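Local coordinates for protein putative monooxygenase Rv0793 (Mycobacterium tuberculosis, PDB 1Y0H) that is a putative monooxygenase that might take part in antibiotic biosynthesis or scavenge reactive oxygen species, and works as a homodimer, at residues A24-E36 against S71-L84. Sequence-based numbering, arbitrary orientation.
Sequences ALLDAMITPTRAE and SPHYLNYRAQVGEL. With ACT (acetate ion), chain D.
H73 meets P32 and E36 where helix 72-78 runs nearly antiparallel to helix 19-35 (164° between the segment axes), both packed on the antiparallel sheet of a ferredoxin-like fold; followed atom by atom, it illustrates how one imidazole can join helix 72-78 to helix 19-35 and the residue that follows it. Alongside, the bent chain of M29 brings SD to 3.2 Å from H73 O and 3.6 Å from Y77 CB, and CE to 3.7 Å from Y74 CA. L25 forks farther along: CD2 rests on V81 CB and Y77 CD1, and CD1 meets the Q80 amide. On H73 itself, CB lies 3.9 Å from M29 SD. A chi1 of 45° sets CG between the backbone N and the carbonyl carbon, which lays the imidazole between P32 CB, a CH-pi contact 3.6 Å from the ring centroid, and S71 OG on the opposite face. S71 OG accepts from Y74 N as N-cap and is also hydrogen-bonded to H68 O. At the edge, CD2 passes T33 OG1, whose hydroxyl donates to M29 O. This sandwich and E36 OE2, also hydrogen-bonded to H68 ND1, limit the ring's rotation. The tip ends in a fairly straight bond (159°), H73 NE2 donating to the anti lone pair of E36 OE2 at 2.8 Å.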
# COMPACT_ATOMS: atom_id res chain seq x y z
N ALA A 24 9.35 -3.94 17.02
CA ALA A 24 10.69 -3.42 17.31
C ALA A 24 11.65 -3.56 16.13
O ALA A 24 12.43 -2.66 15.84
CB ALA A 24 11.25 -4.08 18.54
N LEU A 25 11.57 -4.71 15.46
CA LEU A 25 12.39 -4.98 14.28
C LEU A 25 12.08 -4.00 13.16
O LEU A 25 12.98 -3.43 12.53
CB LEU A 25 12.18 -6.42 13.81
CG LEU A 25 13.16 -6.89 12.74
CD1 LEU A 25 14.54 -7.15 13.34
CD2 LEU A 25 12.62 -8.16 12.10
N LEU A 26 10.79 -3.80 12.91
CA LEU A 26 10.38 -2.87 11.86
C LEU A 26 10.65 -1.42 12.26
O LEU A 26 11.08 -0.62 11.43
CB LEU A 26 8.92 -3.11 11.47
CG LEU A 26 8.59 -4.51 10.94
CD1 LEU A 26 7.13 -4.58 10.53
CD2 LEU A 26 9.49 -4.93 9.79
N ASP A 27 10.46 -1.09 13.54
CA ASP A 27 10.76 0.26 14.03
C ASP A 27 12.18 0.68 13.71
O ASP A 27 12.42 1.83 13.32
CB ASP A 27 10.56 0.37 15.55
CG ASP A 27 9.10 0.50 15.97
OD1 ASP A 27 8.22 0.83 15.14
OD2 ASP A 27 8.82 0.29 17.18
N ALA A 28 13.12 -0.24 13.88
CA ALA A 28 14.54 0.04 13.70
C ALA A 28 14.91 0.33 12.25
O ALA A 28 15.98 0.86 11.97
CB ALA A 28 15.38 -1.11 14.24
N MET A 29 14.02 -0.02 11.33
CA MET A 29 14.23 0.21 9.90
C MET A 29 13.87 1.62 9.50
O MET A 29 14.33 2.12 8.48
CB MET A 29 13.37 -0.76 9.09
CG MET A 29 13.88 -2.21 9.10
SD MET A 29 15.42 -2.42 8.18
CE MET A 29 14.83 -2.24 6.50
N ILE A 30 13.01 2.26 10.29
CA ILE A 30 12.37 3.50 9.87
C ILE A 30 13.33 4.67 9.69
O ILE A 30 13.38 5.27 8.63
CB ILE A 30 11.16 3.88 10.78
CG1 ILE A 30 10.10 2.78 10.67
CG2 ILE A 30 10.58 5.22 10.35
CD1 ILE A 30 8.88 3.01 11.56
N THR A 31 14.10 4.99 10.73
CA THR A 31 15.06 6.10 10.61
C THR A 31 16.10 5.93 9.47
O THR A 31 16.20 6.82 8.61
CB THR A 31 15.68 6.46 11.97
OG1 THR A 31 14.68 7.14 12.73
CG2 THR A 31 16.88 7.37 11.81
N PRO A 32 16.86 4.81 9.46
CA PRO A 32 17.84 4.64 8.38
C PRO A 32 17.22 4.56 6.98
O PRO A 32 17.83 5.04 6.02
CB PRO A 32 18.56 3.34 8.73
CG PRO A 32 17.66 2.63 9.70
CD PRO A 32 16.88 3.69 10.41
N THR A 33 16.02 3.97 6.86
CA THR A 33 15.40 3.90 5.54
C THR A 33 14.91 5.26 5.08
O THR A 33 15.17 5.65 3.95
CB THR A 33 14.26 2.88 5.46
OG1 THR A 33 14.73 1.60 5.92
CG2 THR A 33 13.79 2.77 4.00
N ARG A 34 14.23 6.01 5.95
CA ARG A 34 13.79 7.36 5.57
C ARG A 34 14.98 8.25 5.23
O ARG A 34 14.84 9.18 4.44
CB ARG A 34 12.94 8.01 6.66
CG ARG A 34 11.54 7.42 6.76
CD ARG A 34 10.74 8.13 7.85
NE ARG A 34 9.45 7.47 8.05
CZ ARG A 34 8.68 7.63 9.13
NH1 ARG A 34 9.05 8.44 10.12
NH2 ARG A 34 7.53 6.98 9.19
N ALA A 35 16.14 7.96 5.82
CA ALA A 35 17.37 8.74 5.60
C ALA A 35 18.04 8.46 4.25
O ALA A 35 18.89 9.24 3.81
CB ALA A 35 18.36 8.54 6.74
N GLU A 36 17.68 7.34 3.62
CA GLU A 36 18.17 7.02 2.28
C GLU A 36 17.82 8.12 1.28
O GLU A 36 16.67 8.55 1.19
CB GLU A 36 17.58 5.68 1.79
CG GLU A 36 18.01 4.44 2.58
CD GLU A 36 17.21 3.18 2.24
OE1 GLU A 36 16.52 3.15 1.19
OE2 GLU A 36 17.25 2.20 3.02
N SER A 71 21.34 -2.63 1.90
CA SER A 71 21.76 -1.81 3.04
C SER A 71 21.96 -2.63 4.31
O SER A 71 21.35 -3.70 4.46
CB SER A 71 20.73 -0.72 3.30
OG SER A 71 19.53 -1.27 3.82
N PRO A 72 22.82 -2.15 5.23
CA PRO A 72 23.08 -2.87 6.47
C PRO A 72 21.81 -3.06 7.29
O PRO A 72 21.63 -4.12 7.90
CB PRO A 72 24.07 -1.95 7.21
CG PRO A 72 24.71 -1.18 6.16
CD PRO A 72 23.64 -0.93 5.14
N HIS A 73 20.95 -2.05 7.32
CA HIS A 73 19.71 -2.19 8.08
C HIS A 73 18.78 -3.23 7.46
O HIS A 73 18.19 -4.03 8.19
CB HIS A 73 19.02 -0.84 8.34
CG HIS A 73 18.95 0.06 7.14
ND1 HIS A 73 20.06 0.70 6.63
CD2 HIS A 73 17.90 0.47 6.39
CE1 HIS A 73 19.70 1.43 5.60
NE2 HIS A 73 18.40 1.31 5.43
N TYR A 74 18.68 -3.25 6.13
CA TYR A 74 17.82 -4.24 5.48
C TYR A 74 18.35 -5.64 5.72
O TYR A 74 17.59 -6.55 6.03
CB TYR A 74 17.68 -3.97 3.98
CG TYR A 74 16.76 -4.94 3.27
CD1 TYR A 74 15.38 -4.70 3.19
CD2 TYR A 74 17.26 -6.11 2.70
CE1 TYR A 74 14.53 -5.59 2.53
CE2 TYR A 74 16.42 -7.01 2.05
CZ TYR A 74 15.06 -6.74 1.97
OH TYR A 74 14.23 -7.62 1.33
N LEU A 75 19.65 -5.83 5.58
CA LEU A 75 20.21 -7.17 5.72
C LEU A 75 20.07 -7.71 7.14
O LEU A 75 19.85 -8.92 7.32
CB LEU A 75 21.67 -7.21 5.25
CG LEU A 75 21.90 -6.95 3.75
CD1 LEU A 75 23.38 -7.00 3.46
CD2 LEU A 75 21.12 -7.91 2.82
N ASN A 76 20.17 -6.83 8.13
CA ASN A 76 19.96 -7.21 9.53
C ASN A 76 18.53 -7.67 9.73
O ASN A 76 18.27 -8.70 10.36
CB ASN A 76 20.28 -6.04 10.47
CG ASN A 76 20.00 -6.38 11.92
OD1 ASN A 76 20.63 -7.27 12.49
ND2 ASN A 76 19.07 -5.66 12.53
N TYR A 77 17.60 -6.89 9.19
CA TYR A 77 16.17 -7.19 9.25
C TYR A 77 15.86 -8.52 8.56
O TYR A 77 15.13 -9.35 9.10
CB TYR A 77 15.38 -6.02 8.63
CG TYR A 77 14.17 -6.46 7.84
CD1 TYR A 77 12.95 -6.66 8.46
CD2 TYR A 77 14.25 -6.68 6.46
CE1 TYR A 77 11.84 -7.08 7.74
CE2 TYR A 77 13.16 -7.12 5.74
CZ TYR A 77 11.95 -7.32 6.39
OH TYR A 77 10.84 -7.73 5.69
N ARG A 78 16.40 -8.72 7.36
CA ARG A 78 16.09 -9.93 6.57
C ARG A 78 16.50 -11.21 7.27
O ARG A 78 15.84 -12.25 7.14
CB ARG A 78 16.71 -9.86 5.17
CG ARG A 78 16.09 -10.86 4.18
CD ARG A 78 14.76 -10.33 3.66
NE ARG A 78 14.13 -11.20 2.66
CZ ARG A 78 14.28 -11.08 1.33
NH1 ARG A 78 15.06 -10.13 0.81
NH2 ARG A 78 13.65 -11.91 0.52
N ALA A 79 17.59 -11.12 8.03
CA ALA A 79 18.14 -12.25 8.77
C ALA A 79 17.26 -12.70 9.93
O ALA A 79 17.44 -13.82 10.43
CB ALA A 79 19.53 -11.89 9.29
N GLN A 80 16.34 -11.84 10.37
CA GLN A 80 15.62 -12.07 11.62
C GLN A 80 14.11 -12.14 11.47
O GLN A 80 13.43 -12.64 12.36
CB GLN A 80 15.84 -10.92 12.59
CG GLN A 80 17.24 -10.58 12.91
CD GLN A 80 17.30 -9.45 13.90
OE1 GLN A 80 16.81 -9.56 15.04
NE2 GLN A 80 17.87 -8.33 13.48
N VAL A 81 13.58 -11.55 10.40
CA VAL A 81 12.13 -11.36 10.32
C VAL A 81 11.30 -12.65 10.26
O VAL A 81 10.28 -12.77 10.96
CB VAL A 81 11.73 -10.37 9.19
CG1 VAL A 81 12.12 -10.90 7.82
CG2 VAL A 81 10.24 -10.04 9.29
N GLY A 82 11.75 -13.60 9.45
CA GLY A 82 10.96 -14.80 9.18
C GLY A 82 10.59 -15.60 10.40
O GLY A 82 9.50 -16.20 10.48
N GLU A 83 11.50 -15.59 11.36
CA GLU A 83 11.40 -16.35 12.60
C GLU A 83 10.30 -15.82 13.53
O GLU A 83 9.97 -16.48 14.52
CB GLU A 83 12.76 -16.32 13.30
CG GLU A 83 13.89 -17.09 12.56
CD GLU A 83 14.34 -16.50 11.20
OE1 GLU A 83 14.12 -15.30 10.91
OE2 GLU A 83 14.95 -17.26 10.41
N LEU A 84 9.76 -14.64 13.21
CA LEU A 84 8.70 -14.03 14.03
C LEU A 84 7.30 -14.23 13.45
O LEU A 84 6.31 -13.86 14.08
CB LEU A 84 8.97 -12.52 14.17
CG LEU A 84 10.34 -12.15 14.74
CD1 LEU A 84 10.51 -10.66 14.75
CD2 LEU A 84 10.45 -12.69 16.15
C ACT D . 11.22 -7.57 2.28
O ACT D . 10.61 -6.63 2.85
OXT ACT D . 11.66 -7.35 1.12
CH3 ACT D . 11.41 -8.90 2.94